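Rhamnosidase B (Bacillus sp., PDB 2OKX) hydrolyses alpha-L-rhamnosides, releasing terminal L-rhamnose, as a glycoside hydrolase of family 78. Local coordinates at residues Phe97-Phe102 with Gln148-Val153; Pro142-Gln147 with Tyr480-Thr485. All coordinates share one frame; numbering follows the deposited sequence.

From the N terminus the chain leaves strand 87-96 and enters the loop that holds 97-102. It then passes through three strands to the loop between strands 130-133 and 153-155, of whose adjoining segments 142-147 serves contact 2 and 148-153 contact 1. Contact 1 returns 148-153 to 97-102, within the N-terminal domain. Contact 2 reaches much farther, joining 142-147 to 480-485, a loop of the concanavalin-like region beside strand 485-489. The two closures cross, since their segments alternate along the chain. They touch directly, R143 NH2 lying 2.8 Å from Q148 O, probably as a hydrogen bond; beyond them, strands 153-155 and 485-489 pair in one sheet.

Contact 1: Phe97-Phe102 with Gln148-Val153; sequences FGVSNF and QGFGEV
The F150 ring fits against the loop residues F97 and V99, and this is the tightly packed half of the contact. CE2 of F150 lies 4.1 Å from F97 CB, and the same CE2 comes to 3.5 Å from F97 O. Its neighbour CZ meets the methyl CG2 of V99 at 4.0 Å, the methyl arriving at the ring edge, near the ring plane, and the two side chains crossing nearly at right angles. The CA-CB bond of F150 runs across the contact, and with CG anti to the carbonyl carbon (chi1 -59°) the ring end comes nearer to 97-102. Beside it, the F97 ring lays one face over the backbone of G149, whose CA is 4.1 Å from F97 CE1, off-centre toward the rim; G149, without a side chain, leaves the ring this close. Replacing F150 by an alanine would probably leave V99 CG2 and F97 CB without their aromatic partner and open a gap beside them.

The other half is polar and wetter, although buried as well. Here a water bridges the two segments: it donates to V99 O at 3.0 Å and to Q148 O at 3.2 Å, and accepts from N101 ND2 at 3.0 Å. N101 CG stands between its backbone N and carbonyl carbon (chi1 57°), which carries the amide toward Q148, while OD1 takes the backbone N-H of Y103. Q148 O is also held by R143 NH2. The contact thus joins the loop following strand 87-96 to the loop leading into strand 153-155, both in the N-terminal domain. Its apolar half rests on shape, with F97 and F150 covering loop backbone, whereas the polar half runs through a water that spends both protons on carbonyls of opposite segments and is oriented by an amide bonded at each end.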
# COMPACT_ATOMS: atom_id res chain seq x y z
N PHE A 97 10.98 12.36 -5.43
CA PHE A 97 11.59 11.25 -4.71
C PHE A 97 13.05 11.00 -5.08
O PHE A 97 13.88 10.76 -4.21
CB PHE A 97 10.78 9.97 -4.92
CG PHE A 97 9.34 10.08 -4.51
CD1 PHE A 97 8.98 10.80 -3.37
CD2 PHE A 97 8.34 9.43 -5.23
CE1 PHE A 97 7.64 10.87 -2.96
CE2 PHE A 97 7.01 9.50 -4.83
CZ PHE A 97 6.66 10.22 -3.69
N GLY A 98 13.35 11.04 -6.38
CA GLY A 98 14.71 10.79 -6.83
C GLY A 98 15.08 9.32 -6.65
O GLY A 98 16.25 8.94 -6.79
N VAL A 99 14.08 8.51 -6.34
CA VAL A 99 14.27 7.08 -6.12
C VAL A 99 13.01 6.36 -6.60
O VAL A 99 11.90 6.81 -6.33
CB VAL A 99 14.47 6.77 -4.61
CG1 VAL A 99 14.59 5.27 -4.39
CG2 VAL A 99 15.71 7.48 -4.10
N SER A 100 13.18 5.26 -7.32
CA SER A 100 12.03 4.51 -7.81
C SER A 100 11.36 3.72 -6.69
O SER A 100 12.00 3.36 -5.71
CB SER A 100 12.46 3.54 -8.92
OG SER A 100 12.95 4.21 -10.07
N ASN A 101 10.05 3.47 -6.83
CA ASN A 101 9.32 2.67 -5.85
C ASN A 101 8.21 1.88 -6.55
O ASN A 101 8.22 1.76 -7.78
CB ASN A 101 8.75 3.53 -4.70
CG ASN A 101 7.84 4.66 -5.18
OD1 ASN A 101 6.98 4.47 -6.03
ND2 ASN A 101 8.02 5.84 -4.60
N PHE A 102 7.27 1.33 -5.79
CA PHE A 102 6.19 0.52 -6.36
C PHE A 102 5.05 1.30 -7.02
O PHE A 102 4.10 0.69 -7.52
CB PHE A 102 5.59 -0.40 -5.28
CG PHE A 102 6.51 -1.49 -4.80
CD1 PHE A 102 7.89 -1.33 -4.81
CD2 PHE A 102 5.98 -2.64 -4.22
CE1 PHE A 102 8.74 -2.29 -4.24
CE2 PHE A 102 6.81 -3.61 -3.64
CZ PHE A 102 8.20 -3.43 -3.65
N GLN A 148 7.22 2.75 -0.89
CA GLN A 148 6.83 4.15 -0.94
C GLN A 148 7.92 5.23 -1.00
O GLN A 148 9.05 4.97 -1.39
CB GLN A 148 5.90 4.42 0.24
CG GLN A 148 4.94 3.25 0.51
CD GLN A 148 3.68 3.69 1.22
OE1 GLN A 148 3.24 3.07 2.20
NE2 GLN A 148 3.08 4.76 0.73
N GLY A 149 7.53 6.45 -0.63
CA GLY A 149 8.46 7.57 -0.65
C GLY A 149 9.26 7.77 0.62
O GLY A 149 10.00 6.87 1.03
N PHE A 150 9.12 8.93 1.24
CA PHE A 150 9.87 9.24 2.45
C PHE A 150 9.03 9.83 3.58
O PHE A 150 8.07 10.55 3.34
CB PHE A 150 10.98 10.25 2.12
CG PHE A 150 11.95 9.77 1.08
CD1 PHE A 150 13.16 9.19 1.46
CD2 PHE A 150 11.67 9.89 -0.27
CE1 PHE A 150 14.07 8.74 0.51
CE2 PHE A 150 12.57 9.44 -1.24
CZ PHE A 150 13.77 8.86 -0.84
N GLY A 151 9.42 9.52 4.82
CA GLY A 151 8.75 10.07 5.99
C GLY A 151 9.52 11.35 6.21
O GLY A 151 10.75 11.31 6.34
N GLU A 152 8.84 12.49 6.27
CA GLU A 152 9.56 13.75 6.39
C GLU A 152 9.99 14.24 7.77
O GLU A 152 9.49 13.80 8.80
CB GLU A 152 8.77 14.88 5.69
CG GLU A 152 7.62 15.51 6.49
CD GLU A 152 6.30 14.76 6.39
OE1 GLU A 152 5.24 15.39 6.61
OE2 GLU A 152 6.31 13.54 6.09
N VAL A 153 10.96 15.14 7.74
CA VAL A 153 11.51 15.79 8.93
C VAL A 153 11.55 17.26 8.51
O VAL A 153 12.29 17.62 7.58
CB VAL A 153 12.93 15.31 9.26
CG1 VAL A 153 13.53 16.19 10.34
CG2 VAL A 153 12.88 13.86 9.73
O HOH W 1 10.78 6.61 -3.59

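Contact 2: Pro142-Gln147 with Tyr480-Thr485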
# COMPACT_ATOMS: atom_id res chain seq x y z
N PRO A 142 14.16 9.60 6.72
CA PRO A 142 14.00 8.18 6.42
C PRO A 142 13.18 7.79 5.19
O PRO A 142 12.17 8.42 4.87
CB PRO A 142 13.36 7.62 7.70
CG PRO A 142 13.79 8.58 8.76
CD PRO A 142 13.64 9.91 8.06
N ARG A 143 13.64 6.76 4.50
CA ARG A 143 12.91 6.23 3.36
C ARG A 143 11.74 5.59 4.09
O ARG A 143 11.93 4.90 5.09
CB ARG A 143 13.74 5.17 2.63
CG ARG A 143 13.00 4.45 1.50
CD ARG A 143 12.68 5.37 0.34
NE ARG A 143 11.72 4.75 -0.57
CZ ARG A 143 12.01 3.76 -1.41
NH1 ARG A 143 13.24 3.26 -1.48
NH2 ARG A 143 11.05 3.23 -2.16
N MET A 144 10.53 5.83 3.61
CA MET A 144 9.34 5.30 4.26
C MET A 144 9.24 3.78 4.22
O MET A 144 9.04 3.13 5.25
CB MET A 144 8.09 5.91 3.63
CG MET A 144 6.81 5.69 4.40
SD MET A 144 5.54 6.79 3.75
CE MET A 144 4.02 5.97 4.32
N ALA A 145 9.37 3.21 3.03
CA ALA A 145 9.29 1.77 2.85
C ALA A 145 9.80 1.43 1.46
O ALA A 145 9.91 2.31 0.60
CB ALA A 145 7.83 1.31 2.99
N CYS A 146 10.09 0.16 1.22
CA CYS A 146 10.58 -0.24 -0.09
C CYS A 146 9.55 0.10 -1.16
O CYS A 146 9.90 0.34 -2.32
CB CYS A 146 10.90 -1.74 -0.13
SG CYS A 146 9.49 -2.86 0.09
N GLN A 147 8.28 0.17 -0.76
CA GLN A 147 7.19 0.45 -1.70
C GLN A 147 6.87 1.93 -1.88
O GLN A 147 6.32 2.32 -2.91
CB GLN A 147 5.89 -0.25 -1.26
CG GLN A 147 6.00 -1.74 -0.96
CD GLN A 147 6.31 -2.02 0.50
OE1 GLN A 147 6.65 -1.11 1.25
NE2 GLN A 147 6.20 -3.29 0.90
N TYR A 480 6.99 -2.57 11.59
CA TYR A 480 8.33 -2.94 11.13
C TYR A 480 8.31 -2.95 9.60
O TYR A 480 7.44 -3.58 9.00
CB TYR A 480 8.71 -4.34 11.63
CG TYR A 480 8.62 -4.49 13.13
CD1 TYR A 480 9.51 -3.83 13.98
CD2 TYR A 480 7.64 -5.30 13.71
CE1 TYR A 480 9.42 -3.95 15.36
CE2 TYR A 480 7.54 -5.43 15.09
CZ TYR A 480 8.43 -4.76 15.91
OH TYR A 480 8.31 -4.89 17.27
N GLY A 481 9.27 -2.27 9.00
CA GLY A 481 9.34 -2.20 7.55
C GLY A 481 8.65 -0.95 7.01
O GLY A 481 8.64 -0.70 5.80
N LEU A 482 8.08 -0.17 7.93
CA LEU A 482 7.38 1.05 7.55
C LEU A 482 7.62 2.19 8.53
O LEU A 482 7.12 2.17 9.65
CB LEU A 482 5.87 0.79 7.48
CG LEU A 482 4.96 1.99 7.23
CD1 LEU A 482 5.10 2.45 5.78
CD2 LEU A 482 3.51 1.62 7.54
N ASP A 483 8.41 3.18 8.11
CA ASP A 483 8.66 4.34 8.95
C ASP A 483 7.45 5.25 8.74
O ASP A 483 7.51 6.22 7.99
CB ASP A 483 9.94 5.04 8.52
CG ASP A 483 11.18 4.43 9.15
OD1 ASP A 483 11.50 3.27 8.83
OD2 ASP A 483 11.82 5.12 9.96
N ASN A 484 6.35 4.89 9.39
CA ASN A 484 5.07 5.61 9.28
C ASN A 484 5.13 6.84 10.17
O ASN A 484 4.33 7.00 11.09
CB ASN A 484 3.96 4.67 9.76
CG ASN A 484 2.69 4.83 8.96
OD1 ASN A 484 2.72 5.30 7.83
ND2 ASN A 484 1.57 4.42 9.55
N THR A 485 6.07 7.73 9.86
CA THR A 485 6.30 8.89 10.71
C THR A 485 6.70 10.19 10.03
O THR A 485 6.91 10.27 8.82
CB THR A 485 7.47 8.58 11.65
OG1 THR A 485 8.66 8.47 10.86
CG2 THR A 485 7.26 7.26 12.38
O HOH W 2 11.30 2.16 6.34
O HOH W 3 10.08 -1.61 3.66
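M144 and L482 run alongside each other in the same direction, with M144 CG 3.9 Å from the methyl CD1 of L482. M144 CG is anti to its backbone N (chi1 -167°) and the rest of the chain is extended, which carries CE past L482 to N484. There it rests 3.8 Å from OD1 of N484, whose side chain also runs alongside. The amide of N484 is turned so that ND2 bonds to the carbonyls of G467 and G504, leaving OD1 on the methionine side. A145 completes the apolar row, its CB pointing at the other loop and lying 4.1 Å from L482 CD1; the same CB also sits 3.5 Å from G481 O.

P142 instead stands across D483, roughly perpendicular. P142 CB comes to 3.7 Å from D483 OD2, a packing contact. The other carboxylate oxygen, OD1, takes a hydrogen bond from NE2 of H315 and also meets a water that reaches M144 O.

Between these two groups the backbones are joined directly. D483 N donates to M144 O at 2.9 Å, nearly straight (161°) and in the carbonyl plane, while L482 CA adds a C-H...O contact to the same oxygen at 3.5 Å. D483 and N484 are each the centre of an inverse gamma turn, so the bond falls within the first of two consecutive tight turns. A second water accepts from C146 N and donates to G481 O at 2.7 Å, bridging the two backbones. The N-terminal domain and the concanavalin-like region are therefore joined here by one nearly straight backbone bond, with waters alongside, the apolar arm of M144 on one side and the D483 carboxylate, already engaged by H315, on the other.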